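Local coordinates for protein eEF1A lysine and N-terminal methyltransferase (PDB 5WCJ) that transfers methyl groups from S-adenosyl-L-methionine to elongation factor 1-alpha, trimethylating its N-terminal glycine through the C-terminal domain present here and dimethylating a lysine through the enzyme's other, N-terminal domain, at residues A[38-43]-A[62-67]; A[74-79]-A[96-101]; A[142-147]-A[179-184]; A[159-164]-A[196-201]. All coordinates share one frame; numbering follows the deposited sequence. Where two conformers were deposited one is given.

Contact 2 is a surface contact and contact 1 partly buried; contacts 3 and 4 are buried, contact 3 as far out as contact 2. Contact 4 lies nearest the chain's centre and pairs two strands through backbone bonds and one asparagine-asparagine bond, with packed side chains on both faces. Contact 3 lies against the same strands: Leu179 of helix 169-182 and Phe183 just after it touch Phe160, Leu199 and Cys201, and its chemistry is apolar. Contact 2 reaches the far edge of the same sheet and combines apolar packing with recognition of adenine. Contact 1, about 29 Å from contact 3 between centres, mixes a small apolar cluster with a lysine-carbonyl bond and a water bridge.

Contact 1. Residues A[38-43]-A[62-67]; sequences LLLEIP and DHFPKS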
loop_
_atom_site.group_PDB
_atom_site.type_symbol
_atom_site.label_atom_id
_atom_site.label_comp_id
_atom_site.label_asym_id
_atom_site.label_seq_id
_atom_site.Cartn_x
_atom_site.Cartn_y
_atom_site.Cartn_z
ATOM N N LEU A 38 2.106 -9.204 -16.752
ATOM C CA LEU A 38 1.558 -10.209 -15.848
ATOM C C LEU A 38 0.776 -9.614 -14.687
ATOM O O LEU A 38 -0.213 -10.194 -14.274
ATOM C CB LEU A 38 2.639 -11.156 -15.302
ATOM C CG LEU A 38 3.116 -12.321 -16.172
ATOM C CD1 LEU A 38 3.761 -13.359 -15.267
ATOM C CD2 LEU A 38 2.003 -12.958 -16.999
ATOM N N LEU A 39 1.206 -8.452 -14.194
ATOM C CA LEU A 39 0.636 -7.801 -13.004
ATOM C C LEU A 39 -0.885 -7.614 -13.034
ATOM O O LEU A 39 -1.550 -7.825 -12.028
ATOM C CB LEU A 39 1.327 -6.453 -12.802
ATOM C CG LEU A 39 1.173 -5.660 -11.517
ATOM C CD1 LEU A 39 1.752 -6.428 -10.341
ATOM C CD2 LEU A 39 1.888 -4.326 -11.688
ATOM N N LEU A 40 -1.431 -7.209 -14.176
ATOM C CA LEU A 40 -2.876 -7.128 -14.350
ATOM C C LEU A 40 -3.557 -8.507 -14.439
ATOM O O LEU A 40 -4.725 -8.653 -14.101
ATOM C CB LEU A 40 -3.213 -6.382 -15.642
ATOM C CG LEU A 40 -3.037 -4.872 -15.709
ATOM C CD1 LEU A 40 -3.487 -4.404 -17.083
ATOM C CD2 LEU A 40 -3.825 -4.178 -14.614
ATOM N N GLU A 41 -2.824 -9.497 -14.939
ATOM C CA GLU A 41 -3.385 -10.802 -15.299
ATOM C C GLU A 41 -3.317 -11.855 -14.202
ATOM O O GLU A 41 -3.808 -12.975 -14.413
ATOM C CB GLU A 41 -2.639 -11.348 -16.504
ATOM C CG GLU A 41 -2.700 -10.443 -17.718
ATOM C CD GLU A 41 -1.859 -10.943 -18.877
ATOM O OE1 GLU A 41 -1.208 -12.007 -18.746
ATOM O OE2 GLU A 41 -1.865 -10.261 -19.936
ATOM N N ILE A 42 -2.716 -11.517 -13.050
ATOM C CA ILE A 42 -2.551 -12.466 -11.945
ATOM C C ILE A 42 -3.038 -11.855 -10.619
ATOM O O ILE A 42 -2.971 -10.631 -10.444
ATOM C CB ILE A 42 -1.087 -12.952 -11.834
ATOM C CG1 ILE A 42 -0.113 -11.793 -11.555
ATOM C CG2 ILE A 42 -0.672 -13.675 -13.120
ATOM C CD1 ILE A 42 0.215 -11.554 -10.103
ATOM N N PRO A 43 -3.551 -12.694 -9.699
ATOM C CA PRO A 43 -4.026 -12.159 -8.429
ATOM C C PRO A 43 -2.930 -11.431 -7.637
ATOM O O PRO A 43 -1.766 -11.803 -7.673
ATOM C CB PRO A 43 -4.480 -13.405 -7.658
ATOM C CG PRO A 43 -4.808 -14.393 -8.724
ATOM C CD PRO A 43 -3.736 -14.159 -9.750
ATOM N N ASP A 62 -10.312 -0.825 -9.086
ATOM C CA ASP A 62 -10.870 -0.533 -10.433
ATOM C C ASP A 62 -9.925 -0.847 -11.585
ATOM O O ASP A 62 -10.383 -1.215 -12.672
ATOM C CB ASP A 62 -11.291 0.942 -10.541
ATOM C CG ASP A 62 -12.566 1.266 -9.750
ATOM O OD1 ASP A 62 -13.286 0.346 -9.308
ATOM O OD2 ASP A 62 -12.852 2.467 -9.595
ATOM N N HIS A 63 -8.617 -0.681 -11.384
ATOM C CA HIS A 63 -7.649 -0.879 -12.465
ATOM C C HIS A 63 -7.000 -2.267 -12.475
ATOM O O HIS A 63 -6.460 -2.679 -13.502
ATOM C CB HIS A 63 -6.581 0.216 -12.435
ATOM C CG HIS A 63 -7.070 1.520 -12.963
ATOM N ND1 HIS A 63 -7.828 2.394 -12.208
ATOM C CD2 HIS A 63 -6.973 2.070 -14.198
ATOM C CE1 HIS A 63 -8.146 3.443 -12.947
ATOM N NE2 HIS A 63 -7.634 3.273 -14.154
ATOM N N PHE A 64 -7.029 -2.959 -11.339
ATOM C CA PHE A 64 -6.480 -4.299 -11.232
ATOM C C PHE A 64 -7.622 -5.266 -10.895
ATOM O O PHE A 64 -7.881 -5.559 -9.720
ATOM C CB PHE A 64 -5.364 -4.339 -10.166
ATOM C CG PHE A 64 -4.168 -3.481 -10.496
ATOM C CD1 PHE A 64 -4.207 -2.106 -10.318
ATOM C CD2 PHE A 64 -2.989 -4.050 -10.960
ATOM C CE1 PHE A 64 -3.114 -1.313 -10.612
ATOM C CE2 PHE A 64 -1.880 -3.263 -11.245
ATOM C CZ PHE A 64 -1.948 -1.888 -11.091
ATOM N N PRO A 65 -8.307 -5.804 -11.923
ATOM C CA PRO A 65 -9.504 -6.622 -11.657
ATOM C C PRO A 65 -9.290 -7.912 -10.836
ATOM O O PRO A 65 -10.242 -8.441 -10.267
ATOM C CB PRO A 65 -10.048 -6.925 -13.074
ATOM C CG PRO A 65 -8.890 -6.746 -13.977
ATOM C CD PRO A 65 -8.053 -5.652 -13.376
ATOM N N LYS A 66 -8.059 -8.387 -10.725
ATOM C CA LYS A 66 -7.755 -9.527 -9.870
ATOM C C LYS A 66 -7.093 -9.149 -8.529
ATOM O O LYS A 66 -6.610 -10.025 -7.830
ATOM C CB LYS A 66 -6.855 -10.509 -10.618
ATOM C CG LYS A 66 -7.540 -11.090 -11.845
ATOM C CD LYS A 66 -6.604 -12.088 -12.512
ATOM C CE LYS A 66 -7.186 -12.625 -13.802
ATOM N NZ LYS A 66 -6.435 -13.817 -14.240
ATOM N N SER A 67 -7.083 -7.867 -8.172
ATOM C CA SER A 67 -6.576 -7.468 -6.853
ATOM C C SER A 67 -7.588 -7.836 -5.768
ATOM O O SER A 67 -8.806 -7.805 -5.987
ATOM C CB SER A 67 -6.251 -5.968 -6.811
ATOM O OG SER A 67 -7.409 -5.172 -7.016
HETATM O O HOH W 1 -5.596 -7.441 -11.836
#
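Leu39 and Leu40 close on the Phe64 ring from two directions. Leu40 sends CD2 over one face, 4.2 Å from the ring centroid and 28° off its normal, a CH-pi contact. Leu39 comes instead to the edge, its CG 3.9 Å from Phe64 CE2. The same Leu40 CD2 sits only 3.2 Å from His63 O, so the fit is tight here. Leu30 and, from helix 211-226, Leu225 also touch Phe64; a leucine in its place, having no ring, would probably open a gap beside Leu39 and cost Leu40 CD2 its CH-pi contact. Toward solvent the contact turns polar and looser. The extended Lys66 brings CD and CE past Glu41 O and ends with NZ bonded to it at 2.8 Å, from 49° above the carbonyl plane. A water spans the gap, donating to Leu40 O (2.7 Å) and accepting from Lys66 N. Pro43 CA adds a CA-H...O contact to Lys66 O at 3.4 Å. Ser67 N to Phe64 O closes a type I turn, and Ser67 OG adds a second bond to the same oxygen. Helix 36-41 thus meets the exit of helix 55-63, the crossover helix between strands 44-49 and 67-73 in the Rossmann-like methyltransferase fold.

Contact 2. Residues A[74-79]-A[96-101]; sequences IDPSML and VHIADG. With SAH (S-adenosyl-L-homocysteine), chain F.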
loop_
_atom_site.group_PDB
_atom_site.type_symbol
_atom_site.label_atom_id
_atom_site.label_comp_id
_atom_site.label_asym_id
_atom_site.label_seq_id
_atom_site.Cartn_x
_atom_site.Cartn_y
_atom_site.Cartn_z
ATOM N N ILE A 74 -8.855 3.497 11.028
ATOM C CA ILE A 74 -9.130 3.649 12.485
ATOM C C ILE A 74 -10.460 4.364 12.779
ATOM O O ILE A 74 -11.083 4.084 13.802
ATOM C CB ILE A 74 -7.971 4.366 13.197
ATOM C CG1 ILE A 74 -8.005 4.099 14.705
ATOM C CG2 ILE A 74 -7.925 5.846 12.908
ATOM C CD1 ILE A 74 -6.768 4.668 15.395
ATOM N N ASP A 75 -10.901 5.236 11.864
ATOM C CA ASP A 75 -12.011 6.174 12.088
ATOM C C ASP A 75 -13.219 5.738 11.260
ATOM O O ASP A 75 -13.190 5.874 10.022
ATOM C CB ASP A 75 -11.561 7.580 11.709
ATOM C CG ASP A 75 -12.617 8.666 11.979
ATOM O OD1 ASP A 75 -13.755 8.360 12.394
ATOM O OD2 ASP A 75 -12.290 9.849 11.730
ATOM N N PRO A 76 -14.275 5.217 11.904
ATOM C CA PRO A 76 -15.457 4.762 11.131
ATOM C C PRO A 76 -16.116 5.876 10.306
ATOM O O PRO A 76 -16.780 5.568 9.321
ATOM C CB PRO A 76 -16.430 4.242 12.213
ATOM C CG PRO A 76 -16.022 4.969 13.436
ATOM C CD PRO A 76 -14.535 5.182 13.359
ATOM N N SER A 77 -15.952 7.134 10.714
ATOM C CA SER A 77 -16.483 8.293 9.989
ATOM C C SER A 77 -15.844 8.466 8.624
ATOM O O SER A 77 -16.485 8.976 7.704
ATOM C CB SER A 77 -16.256 9.598 10.767
ATOM O OG SER A 77 -17.073 9.622 11.912
ATOM N N MET A 78 -14.577 8.074 8.496
ATOM C CA MET A 78 -13.907 8.147 7.210
ATOM C C MET A 78 -14.504 7.142 6.232
ATOM O O MET A 78 -14.704 7.462 5.062
ATOM C CB MET A 78 -12.387 7.932 7.368
ATOM C CG MET A 78 -11.705 9.034 8.185
ATOM S SD MET A 78 -11.758 10.663 7.419
ATOM C CE MET A 78 -10.701 10.406 6.017
ATOM N N LEU A 79 -14.747 5.930 6.689
ATOM C CA LEU A 79 -15.430 4.932 5.862
ATOM C C LEU A 79 -16.852 5.387 5.506
ATOM O O LEU A 79 -17.285 5.192 4.365
ATOM C CB LEU A 79 -15.478 3.574 6.530
ATOM C CG LEU A 79 -16.247 2.442 5.812
ATOM C CD1 LEU A 79 -15.625 2.147 4.457
ATOM C CD2 LEU A 79 -16.315 1.174 6.637
ATOM N N VAL A 96 -13.029 -3.579 4.207
ATOM C CA VAL A 96 -12.524 -2.558 5.113
ATOM C C VAL A 96 -12.733 -3.041 6.541
ATOM O O VAL A 96 -13.807 -3.524 6.896
ATOM C CB VAL A 96 -13.164 -1.188 4.882
ATOM C CG1 VAL A 96 -12.627 -0.152 5.880
ATOM C CG2 VAL A 96 -12.864 -0.706 3.471
ATOM N N HIS A 97 -11.677 -2.950 7.330
ATOM C CA HIS A 97 -11.719 -3.291 8.748
ATOM C C HIS A 97 -11.515 -2.009 9.548
ATOM O O HIS A 97 -10.568 -1.254 9.291
ATOM C CB HIS A 97 -10.634 -4.293 9.044
ATOM C CG HIS A 97 -10.728 -5.544 8.229
ATOM N ND1 HIS A 97 -10.169 -5.658 6.968
ATOM C CD2 HIS A 97 -11.325 -6.732 8.484
ATOM C CE1 HIS A 97 -10.420 -6.867 6.489
ATOM N NE2 HIS A 97 -11.126 -7.533 7.386
ATOM N N ILE A 98 -12.396 -1.748 10.513
ATOM C CA ILE A 98 -12.285 -0.579 11.365
ATOM C C ILE A 98 -11.449 -0.992 12.568
ATOM O O ILE A 98 -11.906 -1.761 13.394
ATOM C CB ILE A 98 -13.653 -0.001 11.780
ATOM C CG1 ILE A 98 -14.458 0.410 10.535
ATOM C CG2 ILE A 98 -13.468 1.220 12.679
ATOM C CD1 ILE A 98 -13.762 1.439 9.636
ATOM N N ALA A 99 -10.219 -0.484 12.610
ATOM C CA ALA A 99 -9.212 -0.874 13.593
ATOM C C ALA A 99 -8.012 0.051 13.480
ATOM O O ALA A 99 -7.776 0.701 12.432
ATOM C CB ALA A 99 -8.786 -2.321 13.378
ATOM N N ASP A 100 -7.252 0.133 14.567
ATOM C CA ASP A 100 -5.924 0.729 14.529
ATOM C C ASP A 100 -5.075 -0.239 13.720
ATOM O O ASP A 100 -5.054 -1.427 14.013
ATOM C CB ASP A 100 -5.401 0.836 15.970
ATOM C CG ASP A 100 -4.081 1.567 16.092
ATOM O OD1 ASP A 100 -3.256 1.661 15.125
ATOM O OD2 ASP A 100 -3.841 2.040 17.230
ATOM N N GLY A 101 -4.388 0.240 12.683
ATOM C CA GLY A 101 -3.504 -0.639 11.888
ATOM C C GLY A 101 -2.434 -1.383 12.721
ATOM O O GLY A 101 -2.037 -2.476 12.370
HETATM C CG SAH F . -4.745 9.428 3.793
HETATM S SD SAH F . -5.625 10.114 5.224
HETATM C "C5'" SAH F . -4.897 9.232 6.629
HETATM C "C4'" SAH F . -5.841 8.120 7.042
HETATM O "O4'" SAH F . -5.200 7.333 8.077
HETATM C "C3'" SAH F . -7.164 8.633 7.641
HETATM O "O3'" SAH F . -8.260 7.933 7.062
HETATM C "C2'" SAH F . -7.017 8.299 9.130
HETATM O "O2'" SAH F . -8.223 8.020 9.833
HETATM C "C1'" SAH F . -6.197 7.021 9.023
HETATM N N9 SAH F . -5.523 6.606 10.250
HETATM C C8 SAH F . -4.906 7.411 11.174
HETATM N N7 SAH F . -4.313 6.755 12.142
HETATM C C5 SAH F . -4.555 5.427 11.834
HETATM C C6 SAH F . -4.178 4.226 12.455
HETATM N N6 SAH F . -3.420 4.168 13.582
HETATM N N1 SAH F . -4.596 3.072 11.897
HETATM C C2 SAH F . -5.352 3.121 10.787
HETATM N N3 SAH F . -5.754 4.194 10.099
HETATM C C4 SAH F . -5.314 5.323 10.675
#
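Ile74 and Asp100, in touch through Ile74 CD1 and Asp100 CB (4.1 Å), hold the flat adenine of S-adenosyl-L-homocysteine by face and by edge. Ile74 lays CG2 over one face, 3.5 Å from C4 of the ligand. At the edge, Gly101 N donates almost straight to ligand N1 (2.9 Å, 178°), while the ligand's N6 donates to Asp100 OD1 (2.9 Å, 161°). With CG anti to its backbone N (chi1 -174°), Asp100 carries its carboxylate to that amino group, and OD1 also caps the next helix at Leu102 N. Asp75 is another N-cap: its OD1 accepts from Ser77 N, met from above the carboxylate plane. Away from the ligand the contact is apolar. Leu79 and Val96 reach tip to tip, Leu79 CD2 lying 4.0 Å from Val96 CG1; the same methyl lies 3.9 Å from Ile98 CD1, the two side chains crossing at a slant. An alanine in place of Leu79 would probably open a gap between helix and strand and leave Val96 CG1 and Ile98 CD1 without their shared partner. Pro76 CD rests on Ile98 CG2. Helix 76-85 is thereby seated on edge strand 94-98, and with strand 67-73, whose Glu73 also binds the ligand, they form a beta-alpha-beta unit.

Contact 3. Residues A[142-147]-A[179-184]; sequences VEQSFL and LKAVFP
Leu147 and Leu179 both turn CG away from the carbonyl carbon and beside the backbone N (chi1 -71° and -83°), which brings their branched ends together at about a right angle. Leu147 CD1 lies 3.7 Å from Leu179 CD2, and Leu147 CD2 touches the same methyl at 3.9 Å. Val182 meets Leu147 with both methyls: CG1, set anti to the backbone N (chi1 -180°), is 3.8 Å from Leu147 O, while CG2 meets Leu147 CB at 4.0 Å. Phe183, just past the helix end, offers CE2 to Leu147 O only obliquely at 4.2 Å. This is helix-to-helix packing on one side of the central sheet of the Rossmann-like domain: the start of helix 144-152 meets the end of helix 169-182, and Leu147 and Leu179 both rest on Phe160 of strand 158-164. Toward the surface, the exposed Gln144 and Ala181 add a peripheral touch of an amide oxygen on a methyl, OE1 of the extended Gln144 lying 3.7 Å from Ala181 CB. On the side away from Leu179, Glu143 caps the start of helix 144-152. Its OE1 accepts from Phe146 N and its OE2 from Ser145 N (3.1 Å), each donor approaching from above the carboxylate plane.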
loop_
_atom_site.group_PDB
_atom_site.type_symbol
_atom_site.label_atom_id
_atom_site.label_comp_id
_atom_site.label_asym_id
_atom_site.label_seq_id
_atom_site.Cartn_x
_atom_site.Cartn_y
_atom_site.Cartn_z
ATOM N N VAL A 142 6.778 2.533 12.348
ATOM C CA VAL A 142 8.145 2.331 11.817
ATOM C C VAL A 142 9.204 1.947 12.883
ATOM O O VAL A 142 10.403 1.943 12.625
ATOM C CB VAL A 142 8.573 3.540 10.987
ATOM C CG1 VAL A 142 7.678 3.661 9.754
ATOM C CG2 VAL A 142 8.548 4.844 11.775
ATOM N N GLU A 143 8.731 1.585 14.060
ATOM C CA GLU A 143 9.568 1.073 15.121
ATOM C C GLU A 143 9.942 -0.367 14.785
ATOM O O GLU A 143 9.163 -1.141 14.215
ATOM C CB GLU A 143 8.788 1.206 16.431
ATOM C CG GLU A 143 9.508 0.762 17.692
ATOM C CD GLU A 143 9.345 -0.703 17.960
ATOM O OE1 GLU A 143 8.296 -1.264 17.582
ATOM O OE2 GLU A 143 10.287 -1.322 18.529
ATOM N N GLN A 144 11.186 -0.724 15.068
ATOM C CA GLN A 144 11.722 -1.981 14.551
ATOM C C GLN A 144 10.979 -3.244 14.969
ATOM O O GLN A 144 10.831 -4.128 14.146
ATOM C CB GLN A 144 13.237 -2.106 14.844
ATOM C CG GLN A 144 14.097 -1.292 13.871
ATOM C CD GLN A 144 15.574 -1.624 13.991
ATOM O OE1 GLN A 144 15.976 -2.777 13.813
ATOM N NE2 GLN A 144 16.385 -0.619 14.292
ATOM N N SER A 145 10.500 -3.349 16.210
ATOM C CA SER A 145 9.742 -4.549 16.605
ATOM C C SER A 145 8.402 -4.668 15.846
ATOM O O SER A 145 8.013 -5.766 15.474
ATOM C CB SER A 145 9.535 -4.642 18.124
ATOM O OG SER A 145 8.717 -3.594 18.613
ATOM N N PHE A 146 7.735 -3.541 15.591
ATOM C CA PHE A 146 6.535 -3.565 14.713
ATOM C C PHE A 146 6.882 -3.903 13.253
ATOM O O PHE A 146 6.189 -4.680 12.614
ATOM C CB PHE A 146 5.752 -2.252 14.812
ATOM C CG PHE A 146 4.478 -2.287 14.044
ATOM C CD1 PHE A 146 3.402 -3.040 14.481
ATOM C CD2 PHE A 146 4.405 -1.652 12.818
ATOM C CE1 PHE A 146 2.229 -3.125 13.730
ATOM C CE2 PHE A 146 3.244 -1.734 12.053
ATOM C CZ PHE A 146 2.167 -2.468 12.504
ATOM N N LEU A 147 7.974 -3.359 12.749
ATOM C CA LEU A 147 8.429 -3.639 11.376
ATOM C C LEU A 147 8.707 -5.110 11.142
ATOM O O LEU A 147 8.471 -5.609 10.039
ATOM C CB LEU A 147 9.650 -2.783 10.995
ATOM C CG LEU A 147 9.419 -1.281 10.764
ATOM C CD1 LEU A 147 10.719 -0.563 10.446
ATOM C CD2 LEU A 147 8.402 -1.034 9.670
ATOM N N LEU A 179 14.167 1.253 9.071
ATOM C CA LEU A 179 13.522 0.600 7.944
ATOM C C LEU A 179 14.509 -0.290 7.179
ATOM O O LEU A 179 14.190 -1.435 6.851
ATOM C CB LEU A 179 12.908 1.588 6.964
ATOM C CG LEU A 179 11.529 2.075 7.368
ATOM C CD1 LEU A 179 11.250 3.365 6.625
ATOM C CD2 LEU A 179 10.460 1.036 7.078
ATOM N N LYS A 180 15.676 0.264 6.882
ATOM C CA LYS A 180 16.714 -0.448 6.135
ATOM C C LYS A 180 17.240 -1.678 6.900
ATOM O O LYS A 180 17.549 -2.694 6.280
ATOM C CB LYS A 180 17.864 0.507 5.751
ATOM C CG LYS A 180 18.705 0.005 4.586
ATOM C CD LYS A 180 19.744 1.029 4.154
ATOM N N ALA A 181 17.303 -1.592 8.227
ATOM C CA ALA A 181 17.671 -2.744 9.075
ATOM C C ALA A 181 16.757 -3.956 8.858
ATOM O O ALA A 181 17.210 -5.085 8.891
ATOM C CB ALA A 181 17.654 -2.356 10.541
ATOM N N VAL A 182 15.467 -3.711 8.639
ATOM C CA VAL A 182 14.494 -4.781 8.430
ATOM C C VAL A 182 14.252 -5.059 6.951
ATOM O O VAL A 182 14.051 -6.221 6.596
ATOM C CB VAL A 182 13.169 -4.442 9.151
ATOM C CG1 VAL A 182 12.126 -5.552 8.958
ATOM C CG2 VAL A 182 13.423 -4.190 10.635
ATOM N N PHE A 183 14.288 -4.013 6.097
ATOM C CA PHE A 183 14.091 -4.121 4.652
ATOM C C PHE A 183 15.322 -3.575 3.935
ATOM O O PHE A 183 15.400 -2.373 3.625
ATOM C CB PHE A 183 12.840 -3.364 4.205
ATOM C CG PHE A 183 11.575 -3.865 4.833
ATOM C CD1 PHE A 183 10.855 -4.902 4.248
ATOM C CD2 PHE A 183 11.110 -3.315 6.002
ATOM C CE1 PHE A 183 9.690 -5.382 4.835
ATOM C CE2 PHE A 183 9.948 -3.776 6.597
ATOM C CZ PHE A 183 9.235 -4.811 6.016
ATOM N N PRO A 184 16.297 -4.451 3.658
ATOM C CA PRO A 184 17.586 -3.901 3.200
ATOM C C PRO A 184 17.604 -3.297 1.789
ATOM O O PRO A 184 18.511 -2.532 1.465
ATOM C CB PRO A 184 18.576 -5.071 3.360
ATOM C CG PRO A 184 17.780 -6.274 3.717
ATOM C CD PRO A 184 16.376 -5.870 4.067
#

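Contact 4. Residues A[159-164]-A[196-201]; sequences VFILNL and NEILFC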
loop_
_atom_site.group_PDB
_atom_site.type_symbol
_atom_site.label_atom_id
_atom_site.label_comp_id
_atom_site.label_asym_id
_atom_site.label_seq_id
_atom_site.Cartn_x
_atom_site.Cartn_y
_atom_site.Cartn_z
ATOM N N VAL A 159 6.443 -5.966 -1.711
ATOM C CA VAL A 159 6.890 -4.610 -1.532
ATOM C C VAL A 159 6.091 -3.962 -0.400
ATOM O O VAL A 159 4.872 -4.123 -0.331
ATOM C CB VAL A 159 6.849 -3.792 -2.846
ATOM C CG1 VAL A 159 5.444 -3.665 -3.398
ATOM C CG2 VAL A 159 7.497 -2.421 -2.634
ATOM N N PHE A 160 6.803 -3.250 0.470
ATOM C CA PHE A 160 6.206 -2.465 1.553
ATOM C C PHE A 160 6.394 -0.993 1.164
ATOM O O PHE A 160 7.523 -0.574 0.925
ATOM C CB PHE A 160 6.945 -2.826 2.850
ATOM C CG PHE A 160 6.632 -1.965 4.024
ATOM C CD1 PHE A 160 5.335 -1.614 4.350
ATOM C CD2 PHE A 160 7.661 -1.587 4.877
ATOM C CE1 PHE A 160 5.062 -0.813 5.464
ATOM C CE2 PHE A 160 7.410 -0.801 5.992
ATOM C CZ PHE A 160 6.102 -0.422 6.300
ATOM N N ILE A 161 5.294 -0.253 1.036
ATOM C CA ILE A 161 5.291 1.091 0.479
ATOM C C ILE A 161 4.769 2.014 1.549
ATOM O O ILE A 161 3.654 1.791 2.058
ATOM C CB ILE A 161 4.426 1.177 -0.784
ATOM C CG1 ILE A 161 4.865 0.107 -1.809
ATOM C CG2 ILE A 161 4.412 2.596 -1.327
ATOM C CD1 ILE A 161 3.977 -0.007 -3.037
ATOM N N LEU A 162 5.536 3.058 1.862
ATOM C CA LEU A 162 5.237 3.954 2.966
ATOM C C LEU A 162 5.196 5.411 2.491
ATOM O O LEU A 162 6.136 5.847 1.840
ATOM C CB LEU A 162 6.376 3.808 3.984
ATOM C CG LEU A 162 6.421 4.710 5.203
ATOM C CD1 LEU A 162 5.267 4.344 6.124
ATOM C CD2 LEU A 162 7.752 4.573 5.907
ATOM N N ASN A 163 4.147 6.133 2.860
ATOM C CA ASN A 163 4.053 7.571 2.673
ATOM C C ASN A 163 4.646 8.174 3.943
ATOM O O ASN A 163 4.094 7.964 5.024
ATOM C CB ASN A 163 2.601 7.977 2.492
ATOM C CG ASN A 163 2.395 9.486 2.404
ATOM O OD1 ASN A 163 3.296 10.223 2.048
ATOM N ND2 ASN A 163 1.169 9.942 2.719
ATOM N N LEU A 164 5.755 8.920 3.814
ATOM C CA LEU A 164 6.482 9.519 4.969
ATOM C C LEU A 164 6.531 11.046 4.891
ATOM O O LEU A 164 6.922 11.613 3.862
ATOM C CB LEU A 164 7.902 8.989 5.010
ATOM C CG LEU A 164 8.889 9.495 6.084
ATOM C CD1 LEU A 164 8.480 8.926 7.432
ATOM C CD2 LEU A 164 10.290 9.045 5.736
ATOM N N ASN A 196 6.180 15.204 1.295
ATOM C CA ASN A 196 6.028 13.731 1.357
ATOM C C ASN A 196 7.089 13.030 0.560
ATOM O O ASN A 196 7.452 13.485 -0.541
ATOM C CB ASN A 196 4.673 13.303 0.760
ATOM C CG ASN A 196 3.508 13.940 1.454
ATOM O OD1 ASN A 196 3.415 15.174 1.506
ATOM N ND2 ASN A 196 2.623 13.122 2.023
ATOM N N GLU A 197 7.600 11.936 1.089
ATOM C CA GLU A 197 8.329 11.026 0.251
ATOM C C GLU A 197 7.794 9.606 0.381
ATOM O O GLU A 197 7.253 9.225 1.420
ATOM C CB GLU A 197 9.809 11.102 0.514
ATOM C CG GLU A 197 10.288 10.572 1.818
ATOM C CD GLU A 197 11.749 10.948 2.047
ATOM O OE1 GLU A 197 12.080 12.171 2.007
ATOM O OE2 GLU A 197 12.551 10.020 2.273
ATOM N N ILE A 198 7.938 8.842 -0.690
ATOM C CA ILE A 198 7.441 7.482 -0.720
ATOM C C ILE A 198 8.645 6.576 -0.616
ATOM O O ILE A 198 9.619 6.728 -1.366
ATOM C CB ILE A 198 6.605 7.155 -1.989
ATOM C CG1 ILE A 198 5.443 8.141 -2.164
ATOM C CG2 ILE A 198 6.142 5.704 -1.930
ATOM C CD1 ILE A 198 4.553 8.322 -0.943
ATOM N N LEU A 199 8.602 5.657 0.353
ATOM C CA LEU A 199 9.609 4.666 0.507
ATOM C C LEU A 199 9.076 3.338 -0.002
ATOM O O LEU A 199 7.966 2.939 0.316
ATOM C CB LEU A 199 10.008 4.505 1.963
ATOM C CG LEU A 199 10.288 5.803 2.731
ATOM C CD1 LEU A 199 10.716 5.456 4.149
ATOM C CD2 LEU A 199 11.333 6.632 2.064
ATOM N N PHE A 200 9.899 2.648 -0.758
ATOM C CA PHE A 200 9.555 1.332 -1.306
ATOM C C PHE A 200 10.572 0.361 -0.731
ATOM O O PHE A 200 11.801 0.481 -0.984
ATOM C CB PHE A 200 9.668 1.326 -2.822
ATOM C CG PHE A 200 8.944 2.439 -3.505
ATOM C CD1 PHE A 200 7.609 2.295 -3.874
ATOM C CD2 PHE A 200 9.606 3.637 -3.823
ATOM C CE1 PHE A 200 6.944 3.323 -4.515
ATOM C CE2 PHE A 200 8.943 4.662 -4.463
ATOM C CZ PHE A 200 7.614 4.497 -4.832
ATOM N N CYS A 201 10.106 -0.579 0.072
ATOM C CA CYS A 201 10.985 -1.409 0.882
ATOM C C CYS A 201 10.822 -2.871 0.511
ATOM O O CYS A 201 9.705 -3.420 0.463
ATOM C CB CYS A 201 10.684 -1.240 2.383
ATOM S SG CYS A 201 10.558 0.494 2.887
#
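Phe160 with Cys201, Leu162 with Leu199 and Leu164 with Glu197 are antiparallel hydrogen-bonded pairs, giving six N-H to O bonds. The shortest runs from Cys201 N to Phe160 O at 2.7 Å. Between them, Ile161 with Phe200 and Asn163 with Ile198 are non-hydrogen-bonded pairs, supplemented by CA-H...O contacts such as Ile161 CA to Leu199 O at 3.3 Å. One side-chain bond extends the ladder: Asn163 holds CG anti to its backbone N (chi1 175°), which places OD1 where Asn196 ND2 donates to its lone pair (3.0 Å, 168°), the two amides nearly coplanar at 16°. Asn163 ND2 is taken by Asp124, so both ends of this amide are held and its rotation is fixed. Glu197 OE1 makes salt bridges with Lys172 and Arg190. Apolar packing differs by face. On the face of Ile161 and Ile198, which helix 21-28 covers, their CG2 methyls meet at 3.6 Å, and Ile198 CG2 also stands 3.4 Å above the plane of the Phe200 ring, toward its rim. On the face of Leu199, covered by helix 169-182, Leu199 CD1 meets Leu164 CD2 at 3.9 Å. There too Cys201 SG sits obliquely beside the Phe160 ring, 5.1 Å from its centroid. Strand 197-202, inserted antiparallel between strands 158-164 and 185-190, gives the 3-2-1-4-5-7-6 sheet order characteristic of class I methyltransferases.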